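Local coordinates for protein erythrocyte binding antigen 140 (Plasmodium falciparum, PDB 4GF2) that probably binds receptors on the host erythrocyte surface through its tandem Duffy-binding-like domains, serving as an adhesin in invasion by the parasite, at residues Phe86-Phe97 and Trp151-Ile162. The protein carries 3 engineered substitutions. Numbering follows the deposited sequence.
Sequences FCNELRNSFSDF and WNHMIVNHKGNI
Phe-94 and Trp-151 both carry CG opposite the backbone N (chi1 178° and 169°), which brings the two rings together in a T-shaped pair. The edge of the indole's six-membered ring points at one face of the phenyl ring, with CE3 of Trp-151 3.6 Å from CG of Phe-94. Ala-167 O accepts the indole N-H, a bond that probably helps to fix the rotation of the indole. Met-154, fully extended, runs past the same phenylalanine, where its SD lies 5.2 Å from the centroid of the Phe-94 ring, in an oblique Met-aromatic contact, and also packs on Phe-94 CB. Its methyl CE ends 3.5 Å from Leu-90 O and touches Leu-90 CD2 and the edge of Phe-97. Within the first, largely helical Duffy-binding-like domain, these residues pack helix 83-101 against the C-terminal end of helix 132-155; the axes of segments 86-97 and 151-155 lie at 141°, roughly antiparallel. The turn that follows continues the apolar seam: Ile-162 CG2 sits 3.7 Å from Phe-86 CD2 and 4.1 Å from Leu-90 CD1. Beside it, Phe-86 turns its edge toward the face of His-158 in an offset edge-to-face pair, ring centroids 5.6 Å apart. At this same end, the disulfide from Cys-87 to Cys-166 ties the helix covalently to the chain just beyond Ile-162.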
ATOM      1  N   PHE A  86       5.805  -6.551 -35.839  1.00 35.89           N
ATOM      2  CA  PHE A  86       6.539  -5.897 -36.909  1.00 35.78           C
ATOM      3  C   PHE A  86       5.577  -5.422 -37.996  1.00 37.36           C
ATOM      4  O   PHE A  86       5.727  -4.324 -38.532  1.00 38.63           O
ATOM      5  CB  PHE A  86       7.575  -6.857 -37.495  1.00 34.92           C
ATOM      6  CG  PHE A  86       8.271  -6.325 -38.707  1.00 34.26           C
ATOM      7  CD1 PHE A  86       8.944  -5.115 -38.661  1.00 35.70           C
ATOM      8  CD2 PHE A  86       8.259  -7.036 -39.894  1.00 34.03           C
ATOM      9  CE1 PHE A  86       9.585  -4.621 -39.774  1.00 36.01           C
ATOM     10  CE2 PHE A  86       8.898  -6.546 -41.014  1.00 34.26           C
ATOM     11  CZ  PHE A  86       9.565  -5.338 -40.954  1.00 35.27           C
ATOM     12  N   CYS A  87       4.585  -6.250 -38.308  1.00 37.32           N
ATOM     13  CA  CYS A  87       3.586  -5.898 -39.309  1.00 35.50           C
ATOM     14  C   CYS A  87       2.869  -4.604 -38.943  1.00 35.93           C
ATOM     15  O   CYS A  87       2.798  -3.675 -39.745  1.00 36.89           O
ATOM     16  CB  CYS A  87       2.564  -7.024 -39.463  1.00 34.75           C
ATOM     17  SG  CYS A  87       1.097  -6.553 -40.417  1.00 48.52           S
ATOM     18  N   ASN A  88       2.336  -4.549 -37.729  1.00 35.91           N
ATOM     19  CA  ASN A  88       1.588  -3.381 -37.286  1.00 36.53           C
ATOM     20  C   ASN A  88       2.435  -2.116 -37.204  1.00 34.55           C
ATOM     21  O   ASN A  88       1.952  -1.022 -37.492  1.00 34.66           O
ATOM     22  CB  ASN A  88       0.926  -3.661 -35.937  1.00 39.95           C
ATOM     23  CG  ASN A  88      -0.125  -4.744 -36.032  1.00 44.06           C
ATOM     24  OD1 ASN A  88      -0.647  -5.018 -37.109  1.00 45.44           O
ATOM     25  ND2 ASN A  88      -0.435  -5.372 -34.910  1.00 45.53           N
ATOM     26  N   GLU A  89       3.699  -2.265 -36.821  1.00 33.14           N
ATOM     27  CA  GLU A  89       4.568  -1.107 -36.662  1.00 33.14           C
ATOM     28  C   GLU A  89       4.996  -0.555 -38.025  1.00 33.28           C
ATOM     29  O   GLU A  89       5.154   0.657 -38.185  1.00 34.35           O
ATOM     30  CB  GLU A  89       5.766  -1.447 -35.772  1.00 34.41           C
ATOM     31  CG  GLU A  89       5.349  -1.791 -34.339  1.00 38.55           C
ATOM     32  CD  GLU A  89       6.512  -1.916 -33.367  1.00 43.77           C
ATOM     33  OE1 GLU A  89       7.654  -1.590 -33.736  1.00 42.46           O
ATOM     34  OE2 GLU A  89       6.276  -2.335 -32.214  1.00 48.82           O
ATOM     35  N   LEU A  90       5.162  -1.434 -39.011  1.00 32.79           N
ATOM     36  CA  LEU A  90       5.400  -0.990 -40.380  1.00 33.27           C
ATOM     37  C   LEU A  90       4.264  -0.079 -40.811  1.00 31.88           C
ATOM     38  O   LEU A  90       4.481   1.030 -41.297  1.00 33.16           O
ATOM     39  CB  LEU A  90       5.470  -2.174 -41.346  1.00 35.91           C
ATOM     40  CG  LEU A  90       6.812  -2.878 -41.537  1.00 37.87           C
ATOM     41  CD1 LEU A  90       6.611  -4.097 -42.406  1.00 38.63           C
ATOM     42  CD2 LEU A  90       7.854  -1.951 -42.158  1.00 39.64           C
ATOM     43  N   ARG A  91       3.045  -0.567 -40.622  1.00 30.99           N
ATOM     44  CA  ARG A  91       1.856   0.129 -41.073  1.00 33.43           C
ATOM     45  C   ARG A  91       1.679   1.436 -40.314  1.00 34.77           C
ATOM     46  O   ARG A  91       1.410   2.482 -40.909  1.00 37.79           O
ATOM     47  CB  ARG A  91       0.623  -0.765 -40.894  1.00 35.97           C
ATOM     48  CG  ARG A  91       0.730  -2.108 -41.619  1.00 36.69           C
ATOM     49  CD  ARG A  91      -0.411  -3.051 -41.260  1.00 39.06           C
ATOM     50  NE  ARG A  91      -1.688  -2.573 -41.780  1.00 41.15           N
ATOM     51  CZ  ARG A  91      -2.080  -2.710 -43.044  1.00 42.86           C
ATOM     52  NH1 ARG A  91      -1.297  -3.314 -43.934  1.00 41.44           N
ATOM     53  NH2 ARG A  91      -3.256  -2.236 -43.421  1.00 46.24           N
ATOM     54  N   ASN A  92       1.844   1.380 -38.997  1.00 32.98           N
ATOM     55  CA  ASN A  92       1.612   2.554 -38.167  1.00 33.10           C
ATOM     56  C   ASN A  92       2.656   3.631 -38.389  1.00 33.91           C
ATOM     57  O   ASN A  92       2.367   4.818 -38.258  1.00 35.30           O
ATOM     58  CB  ASN A  92       1.545   2.163 -36.695  1.00 33.16           C
ATOM     59  CG  ASN A  92       0.290   1.399 -36.368  1.00 34.86           C
ATOM     60  OD1 ASN A  92      -0.671   1.419 -37.135  1.00 36.43           O
ATOM     61  ND2 ASN A  92       0.282   0.726 -35.226  1.00 34.96           N
ATOM     62  N   SER A  93       3.870   3.226 -38.737  1.00 33.39           N
ATOM     63  CA  SER A  93       4.899   4.206 -39.042  1.00 34.60           C
ATOM     64  C   SER A  93       4.644   4.841 -40.399  1.00 36.29           C
ATOM     65  O   SER A  93       4.883   6.035 -40.578  1.00 37.54           O
ATOM     66  CB  SER A  93       6.293   3.589 -38.986  1.00 34.66           C
ATOM     67  OG  SER A  93       6.792   3.638 -37.662  1.00 36.31           O
ATOM     68  N   PHE A  94       4.156   4.053 -41.354  1.00 36.91           N
ATOM     69  CA  PHE A  94       3.819   4.602 -42.663  1.00 38.46           C
ATOM     70  C   PHE A  94       2.752   5.678 -42.505  1.00 39.45           C
ATOM     71  O   PHE A  94       2.798   6.724 -43.152  1.00 40.46           O
ATOM     72  CB  PHE A  94       3.319   3.516 -43.611  1.00 38.40           C
ATOM     73  CG  PHE A  94       2.916   4.037 -44.966  1.00 37.98           C
ATOM     74  CD1 PHE A  94       3.873   4.384 -45.902  1.00 36.62           C
ATOM     75  CD2 PHE A  94       1.581   4.179 -45.298  1.00 38.48           C
ATOM     76  CE1 PHE A  94       3.509   4.860 -47.142  1.00 36.50           C
ATOM     77  CE2 PHE A  94       1.211   4.657 -46.540  1.00 38.26           C
ATOM     78  CZ  PHE A  94       2.177   4.993 -47.464  1.00 37.76           C
ATOM     79  N   SER A  95       1.791   5.412 -41.630  1.00 38.43           N
ATOM     80  CA  SER A  95       0.699   6.341 -41.404  1.00 38.23           C
ATOM     81  C   SER A  95       1.202   7.632 -40.770  1.00 40.93           C
ATOM     82  O   SER A  95       0.709   8.712 -41.086  1.00 44.75           O
ATOM     83  CB  SER A  95      -0.362   5.697 -40.516  1.00 36.20           C
ATOM     84  OG  SER A  95      -0.859   4.518 -41.116  1.00 34.81           O
ATOM     85  N   ASP A  96       2.183   7.522 -39.878  1.00 39.42           N
ATOM     86  CA  ASP A  96       2.753   8.700 -39.231  1.00 41.14           C
ATOM     87  C   ASP A  96       3.583   9.525 -40.209  1.00 42.14           C
ATOM     88  O   ASP A  96       3.618  10.752 -40.112  1.00 47.78           O
ATOM     89  CB  ASP A  96       3.593   8.308 -38.016  1.00 41.40           C
ATOM     90  CG  ASP A  96       2.748   8.039 -36.786  1.00 42.73           C
ATOM     91  OD1 ASP A  96       1.691   8.684 -36.644  1.00 43.91           O
ATOM     92  OD2 ASP A  96       3.138   7.186 -35.961  1.00 42.21           O
ATOM     93  N   PHE A  97       4.248   8.860 -41.150  1.00 36.97           N
ATOM     94  CA  PHE A  97       4.923   9.578 -42.229  1.00 38.00           C
ATOM     95  C   PHE A  97       3.908  10.445 -42.963  1.00 40.39           C
ATOM     96  O   PHE A  97       4.173  11.610 -43.266  1.00 42.25           O
ATOM     97  CB  PHE A  97       5.594   8.620 -43.218  1.00 38.18           C
ATOM     98  CG  PHE A  97       6.947   8.129 -42.777  1.00 38.80           C
ATOM     99  CD1 PHE A  97       7.975   9.020 -42.528  1.00 40.45           C
ATOM    100  CD2 PHE A  97       7.196   6.769 -42.634  1.00 37.86           C
ATOM    101  CE1 PHE A  97       9.225   8.567 -42.127  1.00 40.02           C
ATOM    102  CE2 PHE A  97       8.439   6.313 -42.238  1.00 37.60           C
ATOM    103  CZ  PHE A  97       9.455   7.214 -41.983  1.00 38.49           C
ATOM    104  N   TRP A 151       4.979   3.391 -50.077  1.00 39.35           N
ATOM    105  CA  TRP A 151       4.633   2.187 -49.332  1.00 38.28           C
ATOM    106  C   TRP A 151       5.374   0.988 -49.906  1.00 40.90           C
ATOM    107  O   TRP A 151       6.063   0.265 -49.185  1.00 42.50           O
ATOM    108  CB  TRP A 151       3.128   1.942 -49.384  1.00 36.14           C
ATOM    109  CG  TRP A 151       2.719   0.594 -48.877  1.00 35.02           C
ATOM    110  CD1 TRP A 151       2.197  -0.431 -49.611  1.00 35.21           C
ATOM    111  CD2 TRP A 151       2.795   0.123 -47.528  1.00 35.05           C
ATOM    112  NE1 TRP A 151       1.941  -1.509 -48.800  1.00 34.92           N
ATOM    113  CE2 TRP A 151       2.300  -1.196 -47.517  1.00 34.30           C
ATOM    114  CE3 TRP A 151       3.238   0.688 -46.327  1.00 36.31           C
ATOM    115  CZ2 TRP A 151       2.232  -1.960 -46.354  1.00 33.90           C
ATOM    116  CZ3 TRP A 151       3.173  -0.073 -45.172  1.00 36.53           C
ATOM    117  CH2 TRP A 151       2.674  -1.382 -45.193  1.00 35.26           C
ATOM    118  N   ASN A 152       5.235   0.787 -51.211  1.00 40.92           N
ATOM    119  CA  ASN A 152       5.883  -0.331 -51.879  1.00 40.64           C
ATOM    120  C   ASN A 152       7.374  -0.404 -51.580  1.00 41.06           C
ATOM    121  O   ASN A 152       7.907  -1.484 -51.332  1.00 41.88           O
ATOM    122  CB  ASN A 152       5.654  -0.253 -53.385  1.00 42.24           C
ATOM    123  CG  ASN A 152       4.255  -0.671 -53.778  1.00 44.97           C
ATOM    124  OD1 ASN A 152       3.590  -1.404 -53.046  1.00 46.94           O
ATOM    125  ND2 ASN A 152       3.800  -0.215 -54.939  1.00 47.04           N
ATOM    126  N   HIS A 153       8.042   0.745 -51.597  1.00 40.93           N
ATOM    127  CA  HIS A 153       9.482   0.778 -51.384  1.00 40.05           C
ATOM    128  C   HIS A 153       9.812   0.587 -49.910  1.00 37.74           C
ATOM    129  O   HIS A 153      10.867   0.049 -49.556  1.00 39.05           O
ATOM    130  CB  HIS A 153      10.070   2.092 -51.889  1.00 40.61           C
ATOM    131  CG  HIS A 153      11.550   2.194 -51.706  1.00 41.91           C
ATOM    132  ND1 HIS A 153      12.444   1.443 -52.437  1.00 43.55           N
ATOM    133  CD2 HIS A 153      12.295   2.955 -50.868  1.00 41.94           C
ATOM    134  CE1 HIS A 153      13.676   1.738 -52.060  1.00 44.72           C
ATOM    135  NE2 HIS A 153      13.613   2.653 -51.111  1.00 43.80           N
ATOM    136  N   MET A 154       8.900   1.022 -49.049  1.00 34.82           N
ATOM    137  CA  MET A 154       9.085   0.867 -47.610  1.00 34.64           C
ATOM    138  C   MET A 154       9.159  -0.607 -47.220  1.00 33.60           C
ATOM    139  O   MET A 154       9.929  -0.985 -46.342  1.00 32.93           O
ATOM    140  CB  MET A 154       7.943   1.539 -46.839  1.00 36.18           C
ATOM    141  CG  MET A 154       8.054   1.361 -45.336  1.00 37.40           C
ATOM    142  SD  MET A 154       6.814   2.264 -44.391  1.00 33.16           S
ATOM    143  CE  MET A 154       7.462   2.027 -42.741  1.00 27.77           C
ATOM    144  N   ILE A 155       8.360  -1.441 -47.873  1.00 35.08           N
ATOM    145  CA  ILE A 155       8.285  -2.843 -47.481  1.00 37.00           C
ATOM    146  C   ILE A 155       8.994  -3.774 -48.460  1.00 39.03           C
ATOM    147  O   ILE A 155       8.966  -4.990 -48.281  1.00 39.45           O
ATOM    148  CB  ILE A 155       6.822  -3.308 -47.340  1.00 37.88           C
ATOM    149  CG1 ILE A 155       6.116  -3.279 -48.697  1.00 39.38           C
ATOM    150  CG2 ILE A 155       6.090  -2.441 -46.329  1.00 37.34           C
ATOM    151  CD1 ILE A 155       4.728  -3.865 -48.669  1.00 39.75           C
ATOM    152  N   VAL A 156       9.641  -3.208 -49.478  1.00 39.99           N
ATOM    153  CA  VAL A 156      10.187  -4.016 -50.570  1.00 41.27           C
ATOM    154  C   VAL A 156      11.146  -5.109 -50.089  1.00 43.00           C
ATOM    155  O   VAL A 156      11.196  -6.189 -50.668  1.00 45.76           O
ATOM    156  CB  VAL A 156      10.910  -3.148 -51.619  1.00 41.02           C
ATOM    157  CG1 VAL A 156      12.178  -2.548 -51.038  1.00 42.81           C
ATOM    158  CG2 VAL A 156      11.228  -3.977 -52.856  1.00 41.05           C
ATOM    159  N   ASN A 157      11.902  -4.835 -49.032  1.00 41.94           N
ATOM    160  CA  ASN A 157      12.864  -5.805 -48.519  1.00 44.44           C
ATOM    161  C   ASN A 157      12.295  -6.703 -47.418  1.00 43.22           C
ATOM    162  O   ASN A 157      13.002  -7.562 -46.892  1.00 44.81           O
ATOM    163  CB  ASN A 157      14.113  -5.090 -47.989  1.00 47.42           C
ATOM    164  CG  ASN A 157      14.823  -4.283 -49.055  1.00 51.76           C
ATOM    165  OD1 ASN A 157      15.052  -3.084 -48.890  1.00 54.75           O
ATOM    166  ND2 ASN A 157      15.175  -4.933 -50.157  1.00 52.50           N
ATOM    167  N   HIS A 158      11.025  -6.514 -47.071  1.00 41.33           N
ATOM    168  CA  HIS A 158      10.438  -7.258 -45.963  1.00 40.21           C
ATOM    169  C   HIS A 158       9.074  -7.872 -46.283  1.00 39.06           C
ATOM    170  O   HIS A 158       8.397  -8.374 -45.388  1.00 38.41           O
ATOM    171  CB  HIS A 158      10.323  -6.354 -44.730  1.00 39.28           C
ATOM    172  CG  HIS A 158      11.629  -5.766 -44.288  1.00 39.78           C
ATOM    173  ND1 HIS A 158      12.101  -4.560 -44.761  1.00 39.54           N
ATOM    174  CD2 HIS A 158      12.565  -6.223 -43.423  1.00 40.08           C
ATOM    175  CE1 HIS A 158      13.271  -4.299 -44.205  1.00 39.36           C
ATOM    176  NE2 HIS A 158      13.578  -5.294 -43.392  1.00 39.57           N
ATOM    177  N   LYS A 159       8.665  -7.843 -47.548  1.00 40.31           N
ATOM    178  CA  LYS A 159       7.370  -8.410 -47.924  1.00 43.47           C
ATOM    179  C   LYS A 159       7.260  -9.864 -47.468  1.00 41.03           C
ATOM    180  O   LYS A 159       6.197 -10.310 -47.037  1.00 41.00           O
ATOM    181  CB  LYS A 159       7.147  -8.326 -49.436  1.00 52.81           C
ATOM    182  CG  LYS A 159       6.910  -6.915 -49.958  1.00 59.70           C
ATOM    183  CD  LYS A 159       6.548  -6.911 -51.442  1.00 68.88           C
ATOM    184  CE  LYS A 159       5.157  -7.479 -51.685  1.00 74.77           C
ATOM    185  NZ  LYS A 159       4.762  -7.414 -53.121  1.00 79.82           N
ATOM    186  N   GLY A 160       8.367 -10.596 -47.562  1.00 39.52           N
ATOM    187  CA  GLY A 160       8.391 -11.999 -47.195  1.00 40.11           C
ATOM    188  C   GLY A 160       8.333 -12.260 -45.699  1.00 39.56           C
ATOM    189  O   GLY A 160       8.038 -13.376 -45.282  1.00 42.99           O
ATOM    190  N   ASN A 161       8.611 -11.243 -44.887  1.00 36.97           N
ATOM    191  CA  ASN A 161       8.613 -11.410 -43.433  1.00 38.51           C
ATOM    192  C   ASN A 161       7.275 -11.087 -42.781  1.00 38.39           C
ATOM    193  O   ASN A 161       7.147 -11.143 -41.564  1.00 38.99           O
ATOM    194  CB  ASN A 161       9.691 -10.534 -42.799  1.00 39.65           C
ATOM    195  CG  ASN A 161      11.044 -10.743 -43.427  1.00 43.52           C
ATOM    196  OD1 ASN A 161      11.475  -9.958 -44.271  1.00 44.93           O
ATOM    197  ND2 ASN A 161      11.718 -11.817 -43.033  1.00 45.56           N
ATOM    198  N   ILE A 162       6.284 -10.741 -43.592  1.00 37.69           N
ATOM    199  CA  ILE A 162       4.973 -10.377 -43.074  1.00 36.52           C
ATOM    200  C   ILE A 162       3.901 -11.114 -43.859  1.00 36.29           C
ATOM    201  O   ILE A 162       4.149 -11.596 -44.965  1.00 36.47           O
ATOM    202  CB  ILE A 162       4.732  -8.852 -43.168  1.00 36.33           C
ATOM    203  CG1 ILE A 162       4.771  -8.395 -44.627  1.00 37.25           C
ATOM    204  CG2 ILE A 162       5.774  -8.103 -42.356  1.00 35.12           C
ATOM    205  CD1 ILE A 162       4.644  -6.907 -44.812  1.00 36.76           C
TER